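Putative uncharacterized protein (Chaetomium thermophilum, PDB 5T8V) probably acts as a cohesin loader that associates with chromatin, the part in this chain being the C-terminal HEAT-repeat region of Scc2. Local coordinates at residues Q901-V906 / T934-Y939; V880-V885 / L922-A927; S855-E860 / R889-Q894. All blocks are in the same frame, centred on the assembly; numbering follows the deposited sequence.

Interaction 1 (Q901-V906 / T934-Y939); sequences QFLTDV and TLLGTY
Leu903, Leu935 and Leu936 form a small apolar contact in the helical HEAT-repeat solenoid of Scc2, where helix 900-910 packs against the C-terminal end of helix 919-935 and the turn that follows it. No hydrogen bond joins the two segments, and the CA atoms of Leu903 and Leu936 are 7.3 Å apart. Leu936, the first residue past helix 919-935 to leave helical backbone angles, contributes its side chain from the turn. Its CG lies anti to the carbonyl carbon (chi1 -63°), and the Leu936 and Leu903 side chains slide past each other in opposite directions, with Leu936 CD2 3.9 Å from Leu903 CB. The other end of Leu903 serves Leu935: the two side chains cross nearly at right angles, with Leu903 CD2 near Leu935 CB. Leu903 also touches Ile932, one turn back on helix 919-935, and is buried. Beside this apolar patch, the hydroxyl of Thr904 is hydrogen-bonded to the carbonyl of Ala900 in its own helix, which satisfies it without help from the turn. Leu936 CD1 packs against that oxygen, crossing the Thr904 side chain at about a right angle, 3.6 Å from Thr904 OG1.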
# COMPACT_ATOMS: atom_id res chain seq x y z
N GLN A 901 24.98 -25.15 -57.54
CA GLN A 901 26.34 -24.63 -57.43
C GLN A 901 26.57 -23.94 -56.09
O GLN A 901 27.67 -24.01 -55.54
CB GLN A 901 26.63 -23.67 -58.59
CG GLN A 901 28.09 -23.27 -58.71
CD GLN A 901 29.00 -24.45 -59.02
OE1 GLN A 901 28.74 -25.22 -59.94
NE2 GLN A 901 30.07 -24.59 -58.25
N PHE A 902 25.55 -23.27 -55.56
CA PHE A 902 25.67 -22.64 -54.25
C PHE A 902 25.99 -23.68 -53.18
O PHE A 902 26.96 -23.55 -52.43
CB PHE A 902 24.39 -21.89 -53.91
CG PHE A 902 24.43 -21.20 -52.57
CD1 PHE A 902 24.99 -19.94 -52.44
CD2 PHE A 902 23.90 -21.82 -51.45
CE1 PHE A 902 25.02 -19.31 -51.21
CE2 PHE A 902 23.93 -21.19 -50.22
CZ PHE A 902 24.49 -19.94 -50.10
N LEU A 903 25.17 -24.74 -53.10
CA LEU A 903 25.42 -25.81 -52.14
C LEU A 903 26.83 -26.37 -52.30
O LEU A 903 27.59 -26.47 -51.33
CB LEU A 903 24.37 -26.91 -52.30
CG LEU A 903 23.02 -26.70 -51.62
CD1 LEU A 903 22.41 -25.35 -51.97
CD2 LEU A 903 22.07 -27.82 -51.99
N THR A 904 27.18 -26.76 -53.53
CA THR A 904 28.50 -27.34 -53.78
C THR A 904 29.61 -26.43 -53.27
O THR A 904 30.49 -26.87 -52.51
CB THR A 904 28.66 -27.61 -55.28
OG1 THR A 904 27.64 -28.52 -55.72
CG2 THR A 904 30.03 -28.21 -55.58
N ASP A 905 29.59 -25.16 -53.68
CA ASP A 905 30.62 -24.22 -53.25
C ASP A 905 30.67 -24.12 -51.73
O ASP A 905 31.74 -24.18 -51.12
CB ASP A 905 30.37 -22.85 -53.87
CG ASP A 905 30.52 -22.85 -55.38
OD1 ASP A 905 31.33 -23.65 -55.90
OD2 ASP A 905 29.82 -22.06 -56.04
N VAL A 906 29.50 -23.97 -51.09
CA VAL A 906 29.46 -23.85 -49.64
C VAL A 906 30.13 -25.05 -48.99
O VAL A 906 30.94 -24.90 -48.07
CB VAL A 906 28.01 -23.68 -49.16
CG1 VAL A 906 27.92 -23.83 -47.64
CG2 VAL A 906 27.47 -22.33 -49.58
N THR A 934 22.52 -33.93 -48.37
CA THR A 934 21.21 -34.50 -48.66
C THR A 934 20.51 -33.71 -49.77
O THR A 934 19.88 -34.30 -50.65
CB THR A 934 20.34 -34.54 -47.41
OG1 THR A 934 20.19 -33.22 -46.87
CG2 THR A 934 20.96 -35.45 -46.36
N LEU A 935 20.59 -32.38 -49.73
CA LEU A 935 20.03 -31.59 -50.82
C LEU A 935 20.70 -31.93 -52.14
O LEU A 935 20.03 -32.18 -53.15
CB LEU A 935 20.15 -30.09 -50.52
CG LEU A 935 19.12 -29.54 -49.53
CD1 LEU A 935 19.75 -29.27 -48.19
CD2 LEU A 935 18.47 -28.28 -50.08
N LEU A 936 22.03 -31.94 -52.16
CA LEU A 936 22.76 -32.50 -53.29
C LEU A 936 22.57 -34.01 -53.33
O LEU A 936 22.00 -34.63 -52.42
CB LEU A 936 24.25 -32.15 -53.20
CG LEU A 936 24.64 -30.68 -53.26
CD1 LEU A 936 26.15 -30.53 -53.08
CD2 LEU A 936 24.19 -30.03 -54.56
N GLY A 937 23.06 -34.62 -54.40
CA GLY A 937 22.96 -36.06 -54.55
C GLY A 937 24.21 -36.80 -54.12
O GLY A 937 24.21 -38.03 -54.05
N THR A 938 25.27 -36.06 -53.83
CA THR A 938 26.57 -36.65 -53.56
C THR A 938 26.84 -36.76 -52.07
O THR A 938 26.40 -35.92 -51.27
CB THR A 938 27.69 -35.83 -54.22
OG1 THR A 938 27.70 -34.51 -53.67
CG2 THR A 938 27.48 -35.75 -55.72
N TYR A 939 27.55 -37.82 -51.69
CA TYR A 939 28.02 -38.01 -50.32
C TYR A 939 29.47 -38.44 -50.26
O TYR A 939 29.99 -38.65 -49.15
CB TYR A 939 27.15 -39.05 -49.59
CG TYR A 939 25.67 -38.76 -49.63
CD1 TYR A 939 24.88 -39.17 -50.70
CD2 TYR A 939 25.05 -38.07 -48.59
CE1 TYR A 939 23.53 -38.91 -50.74
CE2 TYR A 939 23.69 -37.80 -48.62
CZ TYR A 939 22.93 -38.23 -49.69
OH TYR A 939 21.58 -37.97 -49.73

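Interaction 2 (V880-V885 / L922-A927); sequences VSRAVV and LDDVMA
A salt bridge between Arg882 and Asp924 is one of two that tie helix 878-891 to helix 919-935. Arg882 NH2 donates to Asp924 OD2 over 3.0 Å, with an N-H...O angle of 149°. The oxygen is met on its syn side, somewhat out of the carboxylate plane. The two flat groups are far from coplanar, their planes 58° apart, and the bond is a single-pronged one through NH2. A bend at chi3 turns the arginine chain so that its guanidinium reaches the acid while CG and CD pass alongside the same oxygen. Asp924 OD1 has a second partner, Arg889 NH1, farther along helix 878-891. Replacing Asp924 by the shorter alanine is likely to leave both Arg882 and Arg889 without their shared carboxylate and to weaken the tie between the helices. Next to the salt bridge, Val885 CG2 packs 3.6 Å from Asp924 CB, the two side chains crossing at about a right angle, and the Val885 and Val925 CA atoms are 5.8 Å apart. Such packing fits two roughly parallel segments, 26° between their directions and 9.1 Å between axes, in the HEAT-repeat solenoid. With two arginines beside it, the buried Asp924 carboxylate is likely to be held in its ionised form.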
# COMPACT_ATOMS: atom_id res chain seq x y z
N VAL A 880 29.57 -15.55 -34.34
CA VAL A 880 29.07 -15.29 -35.69
C VAL A 880 29.10 -16.56 -36.53
O VAL A 880 28.15 -16.86 -37.28
CB VAL A 880 29.89 -14.16 -36.35
CG1 VAL A 880 31.38 -14.44 -36.28
CG2 VAL A 880 29.47 -13.96 -37.80
N SER A 881 30.17 -17.34 -36.42
CA SER A 881 30.30 -18.56 -37.23
C SER A 881 29.18 -19.54 -36.91
O SER A 881 28.45 -19.98 -37.81
CB SER A 881 31.67 -19.19 -36.99
OG SER A 881 32.72 -18.31 -37.36
N ARG A 882 29.03 -19.90 -35.64
CA ARG A 882 27.95 -20.80 -35.25
C ARG A 882 26.60 -20.25 -35.69
O ARG A 882 25.73 -20.99 -36.15
CB ARG A 882 27.97 -21.04 -33.74
CG ARG A 882 27.22 -22.30 -33.32
CD ARG A 882 27.40 -22.59 -31.83
NE ARG A 882 26.27 -22.11 -31.04
CZ ARG A 882 25.19 -22.84 -30.73
NH1 ARG A 882 24.22 -22.30 -30.00
NH2 ARG A 882 25.08 -24.09 -31.15
N ALA A 883 26.42 -18.93 -35.58
CA ALA A 883 25.17 -18.31 -36.01
C ALA A 883 24.89 -18.60 -37.48
O ALA A 883 23.82 -19.10 -37.84
CB ALA A 883 25.21 -16.81 -35.75
N VAL A 884 25.86 -18.30 -38.35
CA VAL A 884 25.61 -18.44 -39.79
C VAL A 884 25.44 -19.90 -40.17
O VAL A 884 24.56 -20.25 -40.97
CB VAL A 884 26.72 -17.75 -40.61
CG1 VAL A 884 26.79 -16.27 -40.27
CG2 VAL A 884 28.06 -18.42 -40.39
N VAL A 885 26.26 -20.79 -39.60
CA VAL A 885 26.13 -22.20 -39.97
C VAL A 885 24.79 -22.75 -39.49
O VAL A 885 24.21 -23.63 -40.13
CB VAL A 885 27.30 -23.04 -39.43
CG1 VAL A 885 28.62 -22.52 -39.97
CG2 VAL A 885 27.31 -23.03 -37.91
N LEU A 922 31.99 -27.33 -34.47
CA LEU A 922 32.08 -28.51 -35.33
C LEU A 922 30.74 -29.23 -35.41
O LEU A 922 30.43 -29.86 -36.42
CB LEU A 922 33.16 -29.47 -34.82
CG LEU A 922 33.28 -30.76 -35.65
CD1 LEU A 922 33.47 -30.47 -37.13
CD2 LEU A 922 34.41 -31.61 -35.13
N ASP A 923 29.94 -29.15 -34.34
CA ASP A 923 28.63 -29.79 -34.35
C ASP A 923 27.72 -29.17 -35.41
O ASP A 923 27.25 -29.86 -36.32
CB ASP A 923 28.01 -29.67 -32.95
CG ASP A 923 26.86 -30.63 -32.73
OD1 ASP A 923 25.90 -30.60 -33.52
OD2 ASP A 923 26.92 -31.42 -31.77
N ASP A 924 27.49 -27.86 -35.31
CA ASP A 924 26.58 -27.21 -36.25
C ASP A 924 27.11 -27.26 -37.67
O ASP A 924 26.33 -27.40 -38.63
CB ASP A 924 26.33 -25.77 -35.81
CG ASP A 924 25.69 -25.68 -34.44
OD1 ASP A 924 24.46 -25.91 -34.34
OD2 ASP A 924 26.40 -25.37 -33.46
N VAL A 925 28.43 -27.16 -37.85
CA VAL A 925 28.98 -27.19 -39.21
C VAL A 925 28.88 -28.59 -39.79
O VAL A 925 28.66 -28.76 -41.00
CB VAL A 925 30.42 -26.67 -39.24
CG1 VAL A 925 31.32 -27.57 -38.46
CG2 VAL A 925 30.91 -26.55 -40.66
N MET A 926 29.07 -29.62 -38.97
CA MET A 926 28.91 -30.99 -39.46
C MET A 926 27.46 -31.25 -39.85
O MET A 926 27.19 -31.82 -40.91
CB MET A 926 29.37 -31.99 -38.39
CG MET A 926 29.32 -33.45 -38.84
SD MET A 926 30.45 -33.81 -40.21
CE MET A 926 32.04 -33.76 -39.37
N ALA A 927 26.52 -30.83 -39.00
CA ALA A 927 25.11 -30.91 -39.37
C ALA A 927 24.86 -30.22 -40.71
O ALA A 927 24.21 -30.78 -41.60
CB ALA A 927 24.25 -30.27 -38.28

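Interaction 3 (S855-E860 / R889-Q894); sequences SLFTFE and RRVLPQ
Val891 sets its CG2 methyl over one face of the Phe857 ring, in a CH-pi contact 4.1 Å from the ring centroid and 26° off the ring normal. The approach lies toward the root of the ring, since the nearest ring atom, Phe857 CG, is 3.7 Å from Val891 CG2. Both methyls also touch the stem: Val891 CG1 and CG2 each lie 3.8 Å from Phe857 CB. Both branches can reach the phenylalanine because CG1 is anti to the backbone N (chi1 174°) and CG2 anti to the carbonyl carbon. Next to this pair, Gln894 brings its amide nitrogen against the backbone of Ser855, with Gln894 NE2 3.6 Å from Ser855 CA; the approach is packing, with no hydrogen bond between the segments. In the HEAT-repeat solenoid, the contact joins the loop after helix 839-852 to the C-terminal end of helix 878-891. Farther out, Phe857 also packs on Val819 of helix 808-824 and on Leu846 and Ala850 of helix 839-852, while Val891 leans on Ala850 and Leu862. The backbone of Gln894 is tied back into its own turn by a bond from its N to Val891 O.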
# COMPACT_ATOMS: atom_id res chain seq x y z
N SER A 855 10.71 -20.33 -42.90
CA SER A 855 9.97 -19.78 -44.03
C SER A 855 10.20 -18.28 -44.21
O SER A 855 10.01 -17.76 -45.32
CB SER A 855 8.48 -20.05 -43.86
OG SER A 855 7.72 -19.33 -44.81
N LEU A 856 10.61 -17.58 -43.15
CA LEU A 856 10.76 -16.13 -43.21
C LEU A 856 12.00 -15.70 -43.98
O LEU A 856 12.11 -14.53 -44.36
CB LEU A 856 10.81 -15.56 -41.80
CG LEU A 856 9.60 -15.88 -40.92
CD1 LEU A 856 9.95 -15.78 -39.45
CD2 LEU A 856 8.45 -14.95 -41.26
N PHE A 857 12.94 -16.62 -44.22
CA PHE A 857 14.21 -16.28 -44.85
C PHE A 857 14.16 -16.55 -46.35
O PHE A 857 13.39 -17.39 -46.82
CB PHE A 857 15.35 -17.08 -44.22
CG PHE A 857 15.62 -16.72 -42.78
CD1 PHE A 857 14.75 -17.13 -41.78
CD2 PHE A 857 16.73 -15.98 -42.43
CE1 PHE A 857 14.99 -16.80 -40.46
CE2 PHE A 857 16.98 -15.65 -41.11
CZ PHE A 857 16.11 -16.06 -40.13
N THR A 858 14.99 -15.82 -47.09
CA THR A 858 15.09 -15.96 -48.54
C THR A 858 16.54 -16.25 -48.92
O THR A 858 17.47 -15.98 -48.16
CB THR A 858 14.60 -14.70 -49.26
OG1 THR A 858 15.48 -13.61 -49.00
CG2 THR A 858 13.19 -14.34 -48.81
N PHE A 859 16.71 -16.80 -50.13
CA PHE A 859 18.05 -17.16 -50.59
C PHE A 859 18.94 -15.93 -50.72
O PHE A 859 20.12 -15.97 -50.36
CB PHE A 859 17.96 -17.89 -51.93
CG PHE A 859 19.28 -18.08 -52.61
CD1 PHE A 859 20.07 -19.19 -52.33
CD2 PHE A 859 19.74 -17.16 -53.54
CE1 PHE A 859 21.29 -19.36 -52.96
CE2 PHE A 859 20.96 -17.33 -54.17
CZ PHE A 859 21.73 -18.44 -53.88
N GLU A 860 18.39 -14.83 -51.24
CA GLU A 860 19.21 -13.64 -51.49
C GLU A 860 19.90 -13.17 -50.22
O GLU A 860 21.04 -12.68 -50.28
CB GLU A 860 18.34 -12.53 -52.08
CG GLU A 860 17.82 -12.81 -53.48
CD GLU A 860 18.93 -12.87 -54.52
OE1 GLU A 860 20.09 -12.59 -54.17
OE2 GLU A 860 18.63 -13.19 -55.69
N ARG A 889 21.85 -24.25 -41.69
CA ARG A 889 21.32 -25.55 -41.29
C ARG A 889 19.80 -25.55 -41.27
O ARG A 889 19.15 -26.47 -41.78
CB ARG A 889 21.89 -25.93 -39.92
CG ARG A 889 21.33 -27.19 -39.30
CD ARG A 889 21.99 -27.44 -37.95
NE ARG A 889 21.48 -28.63 -37.28
CZ ARG A 889 21.95 -29.09 -36.12
NH1 ARG A 889 22.94 -28.46 -35.51
NH2 ARG A 889 21.43 -30.18 -35.58
N ARG A 890 19.21 -24.51 -40.69
CA ARG A 890 17.76 -24.46 -40.53
C ARG A 890 17.06 -23.98 -41.80
O ARG A 890 16.01 -24.50 -42.17
CB ARG A 890 17.39 -23.55 -39.36
CG ARG A 890 17.85 -24.06 -38.00
CD ARG A 890 16.97 -25.19 -37.50
NE ARG A 890 17.29 -25.56 -36.12
CZ ARG A 890 18.16 -26.51 -35.76
NH1 ARG A 890 18.80 -27.22 -36.68
NH2 ARG A 890 18.37 -26.77 -34.48
N VAL A 891 17.64 -22.99 -42.48
CA VAL A 891 16.98 -22.37 -43.63
C VAL A 891 17.14 -23.23 -44.87
O VAL A 891 16.17 -23.61 -45.53
CB VAL A 891 17.52 -20.95 -43.86
CG1 VAL A 891 16.94 -20.35 -45.14
CG2 VAL A 891 17.22 -20.06 -42.66
N LEU A 892 18.39 -23.53 -45.23
CA LEU A 892 18.68 -24.07 -46.55
C LEU A 892 17.83 -25.28 -46.93
O LEU A 892 17.42 -25.35 -48.10
CB LEU A 892 20.18 -24.41 -46.63
CG LEU A 892 20.84 -24.41 -48.01
CD1 LEU A 892 20.42 -23.22 -48.88
CD2 LEU A 892 22.34 -24.41 -47.82
N PRO A 893 17.53 -26.23 -46.05
CA PRO A 893 16.63 -27.33 -46.45
C PRO A 893 15.22 -26.88 -46.76
O PRO A 893 14.43 -27.69 -47.26
CB PRO A 893 16.67 -28.28 -45.24
CG PRO A 893 17.16 -27.45 -44.11
CD PRO A 893 18.08 -26.44 -44.70
N GLN A 894 14.87 -25.62 -46.48
CA GLN A 894 13.54 -25.10 -46.78
C GLN A 894 13.43 -24.56 -48.20
O GLN A 894 12.32 -24.51 -48.74
CB GLN A 894 13.17 -24.00 -45.78
CG GLN A 894 11.84 -23.29 -46.07
CD GLN A 894 12.02 -21.90 -46.66
OE1 GLN A 894 13.14 -21.38 -46.73
NE2 GLN A 894 10.92 -21.30 -47.10

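Overall arrangement
From the N terminus, interaction 3 comes first, bringing 889-894 back to the loop at 855-860 and closing a span that includes helix 866-870. Interaction 2 begins within that span, at 880-885, and closes at 922-927, so the two cross. Interaction 1 opens at 901-906, after interaction 3 has closed, but ends at 934-939, beyond interaction 2, which it therefore also crosses. Interactions 1 and 3 touch directly, with Phe902 against Phe859 and Leu935 against Leu892; interactions 2 and 3 meet through the salt bridge of Arg889 with Asp924. Interactions 1 and 2 do not touch, their centres about 17 Å apart. Together the three tie the 855-860 loop to helices 878-891, 900-910 and 919-935.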